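Local coordinates for oxidoreductase, zinc-binding dehydrogenase family (PDB 5K1S), which serves as a zinc-binding medium-chain reductase in the alternative de novo route to isovaleryl coenzyme A in Myxococcus xanthus, at residues C54-D60 with G136-Q140; N127-G131 with M142-V146. One frame throughout, in Å; residues are numbered along the deposited sequence.

Contact 1 (C54-D60 with G136-Q140); sequences CGVCYHD and GGYAQ. With ZN (zinc ion), chain F.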
# COMPACT_ATOMS: atom_id res chain seq x y z
N CYS A 54 20.51 -7.22 -25.93
CA CYS A 54 19.49 -6.33 -25.39
C CYS A 54 18.17 -7.07 -25.32
O CYS A 54 17.66 -7.54 -26.34
CB CYS A 54 19.34 -5.06 -26.23
SG CYS A 54 18.13 -3.91 -25.55
N GLY A 55 17.62 -7.17 -24.12
CA GLY A 55 16.36 -7.86 -23.95
C GLY A 55 15.21 -7.09 -24.58
O GLY A 55 15.18 -5.86 -24.58
N VAL A 56 14.25 -7.84 -25.11
CA VAL A 56 13.04 -7.26 -25.69
C VAL A 56 11.97 -7.28 -24.61
O VAL A 56 11.52 -8.34 -24.18
CB VAL A 56 12.59 -8.04 -26.93
CG1 VAL A 56 11.35 -7.39 -27.54
CG2 VAL A 56 13.71 -8.11 -27.96
N CYS A 57 11.56 -6.09 -24.17
CA CYS A 57 10.52 -5.93 -23.17
C CYS A 57 9.28 -5.33 -23.82
O CYS A 57 9.39 -4.45 -24.68
CB CYS A 57 11.01 -5.03 -22.03
SG CYS A 57 9.79 -4.70 -20.75
N TYR A 58 8.10 -5.82 -23.42
CA TYR A 58 6.86 -5.31 -24.00
C TYR A 58 6.77 -3.79 -23.87
O TYR A 58 6.12 -3.14 -24.69
CB TYR A 58 5.65 -5.96 -23.34
CG TYR A 58 4.34 -5.53 -23.96
CD1 TYR A 58 3.86 -6.14 -25.11
CD2 TYR A 58 3.58 -4.51 -23.39
CE1 TYR A 58 2.66 -5.74 -25.68
CE2 TYR A 58 2.38 -4.11 -23.95
CZ TYR A 58 1.93 -4.73 -25.10
OH TYR A 58 0.74 -4.34 -25.66
N HIS A 59 7.41 -3.23 -22.84
CA HIS A 59 7.58 -1.78 -22.76
C HIS A 59 8.07 -1.22 -24.09
O HIS A 59 7.64 -0.15 -24.52
CB HIS A 59 8.56 -1.46 -21.63
CG HIS A 59 8.70 -0.00 -21.33
ND1 HIS A 59 7.84 0.67 -20.49
CD2 HIS A 59 9.61 0.91 -21.75
CE1 HIS A 59 8.22 1.93 -20.40
NE2 HIS A 59 9.29 2.11 -21.15
N ASP A 60 8.98 -1.95 -24.76
CA ASP A 60 9.50 -1.49 -26.05
C ASP A 60 8.41 -1.43 -27.10
O ASP A 60 8.43 -0.56 -27.98
CB ASP A 60 10.63 -2.42 -26.51
CG ASP A 60 11.80 -2.46 -25.55
OD1 ASP A 60 12.01 -1.46 -24.83
OD2 ASP A 60 12.50 -3.49 -25.52
N GLY A 136 18.84 3.67 -26.78
CA GLY A 136 18.69 2.38 -26.14
C GLY A 136 19.72 1.36 -26.60
O GLY A 136 20.75 1.69 -27.20
N GLY A 137 19.42 0.10 -26.33
CA GLY A 137 20.31 -1.01 -26.60
C GLY A 137 20.06 -1.77 -27.88
O GLY A 137 20.71 -2.79 -28.11
N TYR A 138 19.12 -1.31 -28.71
CA TYR A 138 18.92 -1.92 -30.03
C TYR A 138 20.04 -1.49 -30.97
O TYR A 138 19.77 -0.97 -32.06
CB TYR A 138 17.56 -1.54 -30.62
CG TYR A 138 16.36 -2.18 -29.97
CD1 TYR A 138 16.49 -2.91 -28.79
CD2 TYR A 138 15.10 -2.06 -30.54
CE1 TYR A 138 15.39 -3.49 -28.20
CE2 TYR A 138 14.00 -2.65 -29.96
CZ TYR A 138 14.16 -3.36 -28.78
OH TYR A 138 13.09 -3.96 -28.16
N ALA A 139 21.28 -1.70 -30.57
CA ALA A 139 22.41 -1.19 -31.34
C ALA A 139 23.68 -1.87 -30.87
O ALA A 139 23.70 -2.54 -29.84
CB ALA A 139 22.51 0.33 -31.22
N GLN A 140 24.76 -1.68 -31.64
CA GLN A 140 26.05 -2.25 -31.29
C GLN A 140 26.70 -1.51 -30.12
O GLN A 140 27.54 -2.09 -29.43
CB GLN A 140 26.99 -2.22 -32.49
CG GLN A 140 26.53 -3.08 -33.66
CD GLN A 140 27.48 -3.01 -34.84
OE1 GLN A 140 27.76 -1.94 -35.37
NE2 GLN A 140 27.98 -4.17 -35.25
ZN ZN F . 11.37 -3.56 -19.20

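Contact 2 (N127-G131 with M142-V146); sequences NRFFG and MVAPV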
# COMPACT_ATOMS: atom_id res chain seq x y z
N ASN A 127 14.32 11.42 -14.73
CA ASN A 127 13.47 10.28 -15.07
C ASN A 127 13.74 9.76 -16.47
O ASN A 127 12.87 9.14 -17.08
CB ASN A 127 12.00 10.64 -14.91
CG ASN A 127 11.61 11.86 -15.72
OD1 ASN A 127 12.38 12.35 -16.55
ND2 ASN A 127 10.40 12.36 -15.50
N ARG A 128 14.94 10.00 -17.00
CA ARG A 128 15.28 9.55 -18.34
C ARG A 128 15.32 8.02 -18.40
O ARG A 128 15.92 7.37 -17.54
CB ARG A 128 16.62 10.13 -18.78
CG ARG A 128 16.56 11.61 -19.13
CD ARG A 128 17.75 12.37 -18.57
NE ARG A 128 19.01 11.69 -18.87
CZ ARG A 128 20.17 11.98 -18.29
NH1 ARG A 128 20.24 12.93 -17.37
NH2 ARG A 128 21.26 11.31 -18.63
N PHE A 129 14.69 7.47 -19.43
CA PHE A 129 14.68 6.04 -19.68
C PHE A 129 15.64 5.69 -20.81
O PHE A 129 15.85 6.48 -21.73
CB PHE A 129 13.27 5.56 -20.05
CG PHE A 129 12.41 5.21 -18.87
CD1 PHE A 129 11.82 6.19 -18.10
CD2 PHE A 129 12.17 3.88 -18.55
CE1 PHE A 129 11.02 5.86 -17.02
CE2 PHE A 129 11.37 3.54 -17.47
CZ PHE A 129 10.79 4.53 -16.70
N PHE A 130 16.22 4.50 -20.72
CA PHE A 130 16.98 3.97 -21.85
C PHE A 130 16.03 3.55 -22.96
O PHE A 130 15.00 2.91 -22.70
CB PHE A 130 17.85 2.79 -21.41
CG PHE A 130 19.03 3.19 -20.58
CD1 PHE A 130 18.93 3.30 -19.21
CD2 PHE A 130 20.25 3.46 -21.18
CE1 PHE A 130 20.03 3.67 -18.45
CE2 PHE A 130 21.35 3.83 -20.43
CZ PHE A 130 21.23 3.93 -19.06
N GLY A 131 16.36 3.92 -24.19
CA GLY A 131 15.47 3.68 -25.31
C GLY A 131 14.40 4.74 -25.49
O GLY A 131 13.53 4.57 -26.35
N MET A 142 26.22 2.03 -27.09
CA MET A 142 25.35 2.98 -26.42
C MET A 142 26.13 3.64 -25.29
O MET A 142 26.98 3.01 -24.66
CB MET A 142 24.09 2.31 -25.87
CG MET A 142 24.35 1.34 -24.72
SD MET A 142 22.86 0.46 -24.18
CE MET A 142 21.88 1.82 -23.54
N VAL A 143 25.83 4.91 -25.06
CA VAL A 143 26.38 5.64 -23.93
C VAL A 143 25.46 5.46 -22.74
O VAL A 143 24.24 5.36 -22.88
CB VAL A 143 26.59 7.13 -24.28
CG1 VAL A 143 26.83 7.97 -23.03
CG2 VAL A 143 27.76 7.28 -25.24
N ALA A 144 26.05 5.43 -21.55
CA ALA A 144 25.29 5.20 -20.33
C ALA A 144 25.91 5.96 -19.17
O ALA A 144 27.10 5.76 -18.87
CB ALA A 144 25.22 3.71 -20.01
N PRO A 145 25.17 6.83 -18.49
CA PRO A 145 25.69 7.39 -17.23
C PRO A 145 25.99 6.28 -16.25
O PRO A 145 25.24 5.31 -16.14
CB PRO A 145 24.55 8.29 -16.74
CG PRO A 145 23.72 8.57 -17.95
CD PRO A 145 23.83 7.36 -18.81
N VAL A 146 27.11 6.41 -15.54
CA VAL A 146 27.51 5.35 -14.62
C VAL A 146 26.41 5.08 -13.60
O VAL A 146 26.28 3.97 -13.09
CB VAL A 146 28.84 5.70 -13.93
CG1 VAL A 146 29.97 5.77 -14.96
CG2 VAL A 146 28.73 7.01 -13.16

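Contact 1 (C54-D60 with G136-Q140)
The phenol ring of Y138 meets C54 and G55 at its edge: C54 SG lies in the ring plane, 3.8 Å from Y138 CD1, a sulfur-aromatic contact of the edge type, and the carbonyl oxygen G55 O sits near that plane too. C54 reaches the ring because its SG is anti to the backbone N (chi1 -178°), while its CB rests 3.3 Å from G137 O. D60 approaches neither squarely at the edge nor over a face. Its carboxylate plane stands 81° from the ring, with D60 OD2 2.7 Å from Y138 OH, a weak hydrogen bond; the stronger partner of this hydroxyl is NE2 of H343. The methyl V56 CG1 lies in van der Waals contact with the phenol oxygen, 3.9 Å from Y138 OH.

Beyond D60 the contact reaches the zinc site. C57 occupies the N-cap of helix 58-64 and forms a capping box with D60: C57 N donates to D60 OD2 at 3.1 Å in a nearly straight bond (169°), arriving from above the carboxylate plane, and C57 SG accepts weakly from H59 N. C57 SG also binds the zinc ion at 2.5 Å, and H79 and C166 complete the ligands given by the protein, a Cys-His-Cys set like that of the catalytic zinc in related alcohol dehydrogenases. Through its bond to C57 N and its weak one to the phenol, D60 bridges Y138 and the backbone of a metal ligand, and its side chain also touches H79. Across the contact, Y138 centres an inverse gamma turn.

Around this buried junction, strand 46-56 leads through C57 to helix 58-64. Backbone bonds pair C54 with L357 of strand 354-358 and G55 with E80 of strand 80-88, and V56 packs on helix 339-347 through H343 and L346.

Contact 2 (N127-G131 with M142-V146)
F130 is met by four successive residues of strand 141-145, M142 to P145, V143 through its carbonyl oxygen alone. The methyl end of M142 comes in obliquely, CE 3.3 Å from F130 CD2, and the two side chains cross at about a right angle; the fold of the thioether at its last torsion (chi3 -65°) turns that methyl toward F130 CD2. A144 CB lies near the ring plane, at the edge, 3.9 Å from F130 CE2, and V143 O is also near that plane. P145 touches more loosely, its CD 4.3 Å from F130 CZ. Two residues earlier in the loop, R128 carries its guanidinium across to the proline, NH2 standing 3.7 Å from P145 CG in van der Waals contact, the guanidinium oblique to the proline. No hydrogen bond spans the two segments.

This is the GroES-like domain of a medium-chain dehydrogenase, and the loop held here leads from the Cys4 zinc lobe, bound by C109, C112, C115 and C123, back towards the sheet. Backbone bonds hold most of these residues from outside: R128 pairs with M107 and F130 with Q105, whereas M142 and A144 are bonded to L49 and V47 of the neighbouring strand 46-56. T103, on strand 100-103, touches both F130 and M142. Further out, the G131 carbonyl accepts from ND2 of N63 on helix 58-64, and the F130 side chain comes within about 4 Å of that of H79, a zinc ligand.

Overall arrangement
Both contacts fasten the long loop preceding strand 141-145 to one sheet, in which strands 46-56 and 141-145 are antiparallel neighbours, and their segments alternate along the chain. Contact 1 is buried throughout and mixes polar, sulfur-aromatic and metal chemistry beside the Cys-His-Cys zinc. Contact 2 is only partly buried, relies mainly on apolar touches, and lies with F130 near H79 of one zinc site and R128 nearer the Cys4 site. They meet directly: G137 CA is 3.8 Å from M142 SD, so the methionine that supports F130 also borders the glycine beside Y138. H79 links them as well, being touched by D60 and approached by F130.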